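Local coordinates for protein tricorn protease (Thermoplasma acidophilum, PDB 1K32) that degrades peptides as a serine protease, probably downstream of the proteasome, with beta-propeller domains thought to gate substrate access, at residues A350-T355 with E376-V381. Numbering follows the deposited sequence.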
loop_
_atom_site.group_PDB
_atom_site.type_symbol
_atom_site.label_atom_id
_atom_site.label_comp_id
_atom_site.label_asym_id
_atom_site.label_seq_id
_atom_site.Cartn_x
_atom_site.Cartn_y
_atom_site.Cartn_z
ATOM N N ALA A 350 5.848 42.611 -14.420
ATOM C CA ALA A 350 5.602 43.999 -14.067
ATOM C C ALA A 350 6.213 44.196 -12.677
ATOM O O ALA A 350 6.300 43.248 -11.891
ATOM C CB ALA A 350 4.103 44.282 -14.037
ATOM N N PHE A 351 6.646 45.413 -12.372
ATOM C CA PHE A 351 7.248 45.674 -11.074
ATOM C C PHE A 351 7.031 47.099 -10.612
ATOM O O PHE A 351 6.741 47.992 -11.410
ATOM C CB PHE A 351 8.756 45.369 -11.119
ATOM C CG PHE A 351 9.526 46.205 -12.116
ATOM C CD1 PHE A 351 9.864 47.530 -11.827
ATOM C CD2 PHE A 351 9.907 45.672 -13.347
ATOM C CE1 PHE A 351 10.572 48.313 -12.750
ATOM C CE2 PHE A 351 10.612 46.439 -14.277
ATOM C CZ PHE A 351 10.946 47.764 -13.978
ATOM N N ILE A 352 7.154 47.299 -9.311
ATOM C CA ILE A 352 7.033 48.622 -8.736
ATOM C C ILE A 352 8.455 49.017 -8.359
ATOM O O ILE A 352 9.180 48.256 -7.694
ATOM C CB ILE A 352 6.139 48.634 -7.489
ATOM C CG1 ILE A 352 4.720 48.188 -7.860
ATOM C CG2 ILE A 352 6.122 50.031 -6.872
ATOM C CD1 ILE A 352 4.060 49.052 -8.909
ATOM N N HIS A 353 8.857 50.193 -8.832
ATOM C CA HIS A 353 10.176 50.748 -8.573
ATOM C C HIS A 353 9.978 51.995 -7.717
ATOM O O HIS A 353 9.223 52.900 -8.085
ATOM C CB HIS A 353 10.867 51.108 -9.898
ATOM C CG HIS A 353 12.254 51.640 -9.728
ATOM N ND1 HIS A 353 12.549 52.984 -9.793
ATOM C CD2 HIS A 353 13.416 51.015 -9.425
ATOM C CE1 HIS A 353 13.832 53.164 -9.533
ATOM N NE2 HIS A 353 14.381 51.986 -9.304
ATOM N N GLY A 354 10.643 52.027 -6.569
ATOM C CA GLY A 354 10.520 53.150 -5.672
ATOM C C GLY A 354 11.770 53.999 -5.645
ATOM O O GLY A 354 12.893 53.490 -5.680
ATOM N N THR A 355 11.558 55.306 -5.594
ATOM C CA THR A 355 12.636 56.282 -5.552
ATOM C C THR A 355 12.260 57.276 -4.468
ATOM O O THR A 355 11.214 57.160 -3.839
ATOM C CB THR A 355 12.767 57.055 -6.883
ATOM O OG1 THR A 355 11.576 57.822 -7.111
ATOM C CG2 THR A 355 12.955 56.100 -8.043
ATOM N N GLU A 376 4.530 57.932 -14.402
ATOM C CA GLU A 376 3.448 58.269 -13.486
ATOM C C GLU A 376 3.777 57.892 -12.038
ATOM O O GLU A 376 4.044 56.732 -11.729
ATOM C CB GLU A 376 2.160 57.570 -13.918
ATOM C CG GLU A 376 1.661 58.008 -15.280
ATOM C CD GLU A 376 1.061 59.400 -15.263
ATOM O OE1 GLU A 376 0.861 59.964 -16.358
ATOM O OE2 GLU A 376 0.782 59.922 -14.162
ATOM N N ASN A 377 3.765 58.888 -11.162
ATOM C CA ASN A 377 4.037 58.677 -9.750
ATOM C C ASN A 377 2.754 58.109 -9.154
ATOM O O ASN A 377 1.720 58.773 -9.155
ATOM C CB ASN A 377 4.412 60.009 -9.087
ATOM C CG ASN A 377 4.899 59.843 -7.648
ATOM O OD1 ASN A 377 5.567 60.720 -7.108
ATOM N ND2 ASN A 377 4.554 58.728 -7.022
ATOM N N LEU A 378 2.827 56.881 -8.651
ATOM C CA LEU A 378 1.657 56.215 -8.087
ATOM C C LEU A 378 1.526 56.402 -6.580
ATOM O O LEU A 378 0.629 55.827 -5.956
ATOM C CB LEU A 378 1.717 54.719 -8.403
ATOM C CG LEU A 378 2.030 54.341 -9.854
ATOM C CD1 LEU A 378 2.168 52.841 -9.967
ATOM C CD2 LEU A 378 0.943 54.848 -10.781
ATOM N N GLY A 379 2.418 57.202 -6.000
ATOM C CA GLY A 379 2.397 57.428 -4.566
ATOM C C GLY A 379 3.176 56.315 -3.892
ATOM O O GLY A 379 4.133 55.788 -4.464
ATOM N N ASN A 380 2.788 55.964 -2.671
ATOM C CA ASN A 380 3.452 54.883 -1.953
ATOM C C ASN A 380 2.550 53.648 -2.108
ATOM O O ASN A 380 1.510 53.519 -1.458
ATOM C CB ASN A 380 3.653 55.253 -0.472
ATOM C CG ASN A 380 4.452 56.550 -0.284
ATOM O OD1 ASN A 380 5.445 56.789 -0.970
ATOM N ND2 ASN A 380 4.024 57.379 0.662
ATOM N N VAL A 381 2.962 52.761 -3.005
ATOM C CA VAL A 381 2.230 51.540 -3.337
ATOM C C VAL A 381 2.453 50.397 -2.342
ATOM O O VAL A 381 3.581 50.143 -1.907
ATOM C CB VAL A 381 2.629 51.072 -4.762
ATOM C CG1 VAL A 381 1.951 49.742 -5.105
ATOM C CG2 VAL A 381 2.236 52.154 -5.787
#
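I352 meets L378 and V381 in a small, buried, wholly apolar contact between two neighbouring blades of a beta-propeller. I352 lies on strand 348-355, the second strand of its four-stranded antiparallel blade. L378 lies in the link after strand 371-373, and V381 opens strand 381-386 of the next blade. The I352 side chain leaves its strand toward them. Its CG1 lies 4.2 Å from V381 CG1. Farther along, I352 CD1 lies 4.4 Å from L378 CD1. With chi1 near 176°, V381 CG1 stands opposite its own amide N. CG1 makes the closest approach to I352, and CG2 lies a little farther off. No hydrogen bond joins the two segments, and only 107 Å² is buried between them. Face-to-face packing of successive antiparallel sheets is how a beta-propeller is built, and here a linker residue, L378, joins in. I352 also touches M384 on the next blade and L361 within its own. L378 also touches M403 and V405 on strand 401-406, the third strand of the next blade. The backbone of V381 has two further partners. Its N donates to D359 OD1 of the preceding blade, and its O accepts from R972 NH1.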